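Local coordinates for protein phospholipase C-beta (PLC-beta) (Sepia officinalis, PDB 3QR0) that is a multidomain phospholipase C of the beta class, combining PH, EF-hand-like, TIM-barrel and C2 domains in one chain with a bound calcium ion, at residues N312-H317 / G732-P737; V613-G618 / P749-S754. All blocks are in the same frame, centred on the assembly; numbering follows the deposited sequence.

Both contacts are buried near the middle of the chain, with centres about 8 Å apart. Each docks another part of the protein on the C2 domain. Contact 1 brings the segment leading into helix 316-319 to strand 730-737. Contact 2 brings the loop after barrel helix 605-613 to the end of strand 746-751. The two strands are consecutive, and H733 and R751 pair by backbone hydrogen bonding. Contact 1 mixes leucine packing with a bridging water. Contact 2 is the smaller and rests on one salt bridge. An arginine serves each, R734 and R751, and they lie close together. The carboxylate of E615 may ease the gathering of positive charge. N148 has hydrogen-bonding partners in both contacts.

Contact 1: residues N312-H317 / G732-P737; sequences NLTPMH and GHRVMP
L313 lays its branched end over one face of the R734 guanidinium. CD2 sits off-centre, toward the rim, 3.9 Å from R734 NH1. CD1 lies 3.8 Å from R734 NH2 and also reaches M736, 4.1 Å from its CG. With chi1 at 82°, L313 CG sits between the backbone N and the carbonyl carbon, and chi2 then brings the methyls to the R734 guanidinium and M736. R734 extends from strand 730-737 toward L313, its chain bent at chi2 (66°). T314 OG1 stands at the guanidinium edge, 2.9 Å from R734 NH2, and is hydrogen-bonded to N148. Water 1 also lies in the guanidinium plane, but on the side toward NH1, and accepts from R734 NH2 at 3.1 Å. It lies 2.8 Å from N312 OD1, to which it may donate. That oxygen also takes the backbone N of T314 (2.9 Å, 161°), forming an Asx turn that shapes the chain just before helix 316-319. R734 NH1 is held by P749 O on strand 746-751, tying the arginine to its own C2 domain. The buried guanidinium thus has apolar cover on one face and polar groups at its rim, so its rotation is probably well fixed and its charge is partly met by neutral oxygens.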
# COMPACT_ATOMS: atom_id res chain seq x y z
N ASN A 312 6.70 17.48 1.57
CA ASN A 312 6.09 16.14 1.48
C ASN A 312 5.98 15.51 2.87
O ASN A 312 6.96 15.46 3.62
CB ASN A 312 6.89 15.25 0.52
CG ASN A 312 6.10 14.02 0.04
OD1 ASN A 312 5.48 13.33 0.82
ND2 ASN A 312 6.17 13.76 -1.26
N LEU A 313 4.79 15.03 3.21
CA LEU A 313 4.56 14.41 4.51
C LEU A 313 5.32 13.09 4.68
O LEU A 313 5.65 12.70 5.79
CB LEU A 313 3.06 14.20 4.76
CG LEU A 313 2.39 12.97 4.14
CD1 LEU A 313 2.68 11.71 4.97
CD2 LEU A 313 0.90 13.18 4.02
N THR A 314 5.60 12.41 3.57
CA THR A 314 6.24 11.09 3.61
C THR A 314 7.71 11.19 4.01
O THR A 314 8.48 11.91 3.36
CB THR A 314 6.14 10.39 2.24
OG1 THR A 314 4.76 10.28 1.86
CG2 THR A 314 6.77 9.00 2.30
N PRO A 315 8.11 10.49 5.10
CA PRO A 315 9.53 10.45 5.50
C PRO A 315 10.32 9.57 4.54
O PRO A 315 10.16 8.35 4.53
CB PRO A 315 9.49 9.85 6.91
CG PRO A 315 8.19 9.14 7.01
CD PRO A 315 7.24 9.77 6.05
N MET A 316 11.17 10.21 3.74
CA MET A 316 11.85 9.51 2.65
C MET A 316 12.80 8.41 3.15
O MET A 316 12.91 7.37 2.51
CB MET A 316 12.59 10.51 1.75
CG MET A 316 11.64 11.37 0.91
SD MET A 316 10.65 10.39 -0.26
CE MET A 316 9.22 11.45 -0.48
N HIS A 317 13.43 8.63 4.30
CA HIS A 317 14.32 7.62 4.89
C HIS A 317 13.56 6.34 5.29
O HIS A 317 14.15 5.26 5.32
CB HIS A 317 15.12 8.20 6.09
CG HIS A 317 14.29 8.45 7.31
ND1 HIS A 317 13.48 9.57 7.45
CD2 HIS A 317 14.14 7.74 8.46
CE1 HIS A 317 12.87 9.52 8.62
NE2 HIS A 317 13.25 8.43 9.25
N GLY A 732 -11.52 8.53 0.16
CA GLY A 732 -10.09 8.25 0.23
C GLY A 732 -9.58 8.27 1.65
O GLY A 732 -10.29 8.67 2.58
N HIS A 733 -8.35 7.82 1.83
CA HIS A 733 -7.73 7.78 3.14
C HIS A 733 -6.22 7.96 3.04
O HIS A 733 -5.65 8.00 1.95
CB HIS A 733 -8.07 6.45 3.84
CG HIS A 733 -7.20 5.31 3.43
ND1 HIS A 733 -6.53 4.52 4.33
CD2 HIS A 733 -6.86 4.84 2.20
CE1 HIS A 733 -5.82 3.61 3.68
NE2 HIS A 733 -6.01 3.78 2.39
N ARG A 734 -5.58 8.06 4.20
CA ARG A 734 -4.13 8.07 4.28
C ARG A 734 -3.68 7.56 5.64
O ARG A 734 -4.14 8.05 6.67
CB ARG A 734 -3.58 9.47 4.02
CG ARG A 734 -2.06 9.55 3.85
CD ARG A 734 -1.59 8.83 2.60
NE ARG A 734 -0.13 8.89 2.48
CZ ARG A 734 0.55 9.80 1.78
NH1 ARG A 734 -0.08 10.75 1.08
NH2 ARG A 734 1.88 9.75 1.76
N VAL A 735 -2.79 6.57 5.64
CA VAL A 735 -2.22 6.00 6.86
C VAL A 735 -0.84 6.61 7.09
O VAL A 735 0.00 6.61 6.19
CB VAL A 735 -2.12 4.46 6.76
CG1 VAL A 735 -1.38 3.88 7.95
CG2 VAL A 735 -3.51 3.85 6.66
N MET A 736 -0.62 7.13 8.30
CA MET A 736 0.63 7.77 8.66
C MET A 736 1.17 7.12 9.94
O MET A 736 0.70 7.41 11.03
CB MET A 736 0.40 9.27 8.89
CG MET A 736 0.06 10.04 7.62
SD MET A 736 -0.41 11.74 7.97
CE MET A 736 -2.05 11.50 8.64
N PRO A 737 2.16 6.21 9.80
CA PRO A 737 2.77 5.62 10.99
C PRO A 737 3.42 6.69 11.86
O PRO A 737 4.02 7.62 11.32
CB PRO A 737 3.83 4.68 10.40
CG PRO A 737 3.36 4.41 9.02
CD PRO A 737 2.75 5.68 8.56
O HOH W 1 2.85 12.36 0.40

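Contact 2: residues V613-G618 / P749-S754; sequences VFEYNG and PLRNES
R751 NH1 donates to E615 OE1 at 3.0 Å, with an N-H...O angle of 162°, and this hydrogen bond is part of a salt bridge. OE1 lies at the edge of the guanidinium, close to its plane. On the glutamate side the donor comes to the syn side of OE1 but tilted out of the carboxylate plane. The two flat groups stand nearly perpendicular, 80° apart. They therefore do not pair in two-pronged fashion: E615 OE2 is 3.5 Å from R751 NH1 and takes its hydrogen bond from N148 ND2. E615 reaches across with CG anti to the backbone N (chi1 -173°) and the chain extended beyond it. A glycerol molecule, probably from the crystallisation liquor, lies about 4 Å from the E615 side chain. R751 comes from the opposite direction on a bent chain. E615 belongs to the loop after helix 605-613, in the Y half of the TIM barrel. R751 closes strand 746-751, an outer strand of a C2 sheet, so the bridge joins barrel to C2 domain. R751 NH2 makes a weak hydrogen bond to N148 OD1, so the N148 amide meets both charged groups of the bridge.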
# COMPACT_ATOMS: atom_id res chain seq x y z
N VAL A 613 0.79 0.51 5.77
CA VAL A 613 2.03 0.39 6.54
C VAL A 613 3.14 -0.30 5.76
O VAL A 613 4.31 0.08 5.88
CB VAL A 613 1.84 -0.30 7.92
CG1 VAL A 613 0.75 0.42 8.75
CG2 VAL A 613 1.51 -1.77 7.78
N PHE A 614 2.78 -1.28 4.94
CA PHE A 614 3.76 -2.04 4.16
C PHE A 614 4.20 -1.36 2.86
O PHE A 614 5.00 -1.92 2.11
CB PHE A 614 3.25 -3.47 3.89
CG PHE A 614 3.47 -4.43 5.04
CD1 PHE A 614 4.76 -4.78 5.42
CD2 PHE A 614 2.40 -4.95 5.74
CE1 PHE A 614 4.97 -5.66 6.47
CE2 PHE A 614 2.61 -5.82 6.80
CZ PHE A 614 3.89 -6.18 7.16
N GLU A 615 3.71 -0.15 2.59
CA GLU A 615 4.27 0.68 1.54
C GLU A 615 5.70 1.08 1.91
O GLU A 615 6.55 1.23 1.03
CB GLU A 615 3.45 1.95 1.31
CG GLU A 615 3.94 2.75 0.10
CD GLU A 615 3.20 4.04 -0.13
OE1 GLU A 615 2.60 4.58 0.82
OE2 GLU A 615 3.22 4.51 -1.29
N TYR A 616 5.94 1.25 3.20
CA TYR A 616 7.24 1.70 3.70
C TYR A 616 8.30 0.59 3.63
O TYR A 616 7.98 -0.57 3.36
CB TYR A 616 7.10 2.29 5.11
CG TYR A 616 6.35 3.61 5.08
CD1 TYR A 616 7.03 4.80 4.86
CD2 TYR A 616 4.97 3.66 5.23
CE1 TYR A 616 6.36 6.01 4.82
CE2 TYR A 616 4.29 4.87 5.19
CZ TYR A 616 5.00 6.04 4.97
OH TYR A 616 4.35 7.25 4.93
N ASN A 617 9.55 0.98 3.85
CA ASN A 617 10.70 0.10 3.64
C ASN A 617 10.72 -0.48 2.22
O ASN A 617 10.86 -1.69 2.03
CB ASN A 617 10.78 -0.99 4.70
CG ASN A 617 12.17 -1.60 4.81
OD1 ASN A 617 13.18 -0.88 4.74
ND2 ASN A 617 12.24 -2.92 4.98
N GLY A 618 10.56 0.40 1.24
CA GLY A 618 10.69 0.05 -0.18
C GLY A 618 9.59 -0.84 -0.73
O GLY A 618 9.77 -1.46 -1.77
N PRO A 749 -2.14 13.96 0.31
CA PRO A 749 -2.77 13.31 -0.84
C PRO A 749 -3.45 12.01 -0.43
O PRO A 749 -2.85 11.19 0.29
CB PRO A 749 -1.60 13.06 -1.79
CG PRO A 749 -0.61 14.13 -1.44
CD PRO A 749 -0.73 14.30 0.04
N LEU A 750 -4.69 11.83 -0.86
CA LEU A 750 -5.48 10.68 -0.46
C LEU A 750 -5.23 9.45 -1.35
O LEU A 750 -4.88 9.57 -2.52
CB LEU A 750 -6.96 11.03 -0.48
CG LEU A 750 -7.38 12.11 0.51
CD1 LEU A 750 -8.86 12.48 0.29
CD2 LEU A 750 -7.15 11.65 1.94
N ARG A 751 -5.43 8.29 -0.75
CA ARG A 751 -5.25 6.99 -1.39
C ARG A 751 -6.57 6.24 -1.40
O ARG A 751 -7.44 6.47 -0.55
CB ARG A 751 -4.23 6.17 -0.61
CG ARG A 751 -2.90 6.86 -0.42
CD ARG A 751 -2.12 6.85 -1.70
NE ARG A 751 -0.85 7.56 -1.60
CZ ARG A 751 0.22 7.13 -0.93
NH1 ARG A 751 0.20 5.98 -0.27
NH2 ARG A 751 1.32 7.86 -0.93
N ASN A 752 -6.73 5.34 -2.38
CA ASN A 752 -7.88 4.44 -2.38
C ASN A 752 -7.60 3.26 -1.44
O ASN A 752 -6.58 3.25 -0.74
CB ASN A 752 -8.29 4.03 -3.80
CG ASN A 752 -7.24 3.22 -4.54
OD1 ASN A 752 -6.36 2.60 -3.95
ND2 ASN A 752 -7.34 3.24 -5.87
N GLU A 753 -8.49 2.28 -1.43
CA GLU A 753 -8.38 1.16 -0.49
C GLU A 753 -7.14 0.30 -0.73
O GLU A 753 -6.58 -0.26 0.21
CB GLU A 753 -9.62 0.26 -0.54
CG GLU A 753 -10.90 0.93 -0.11
CD GLU A 753 -11.68 1.53 -1.27
OE1 GLU A 753 -11.06 1.92 -2.29
OE2 GLU A 753 -12.91 1.63 -1.15
N SER A 754 -6.71 0.21 -1.99
CA SER A 754 -5.49 -0.53 -2.35
C SER A 754 -4.22 0.30 -2.14
O SER A 754 -3.12 -0.14 -2.50
CB SER A 754 -5.55 -1.02 -3.80
OG SER A 754 -5.44 0.06 -4.72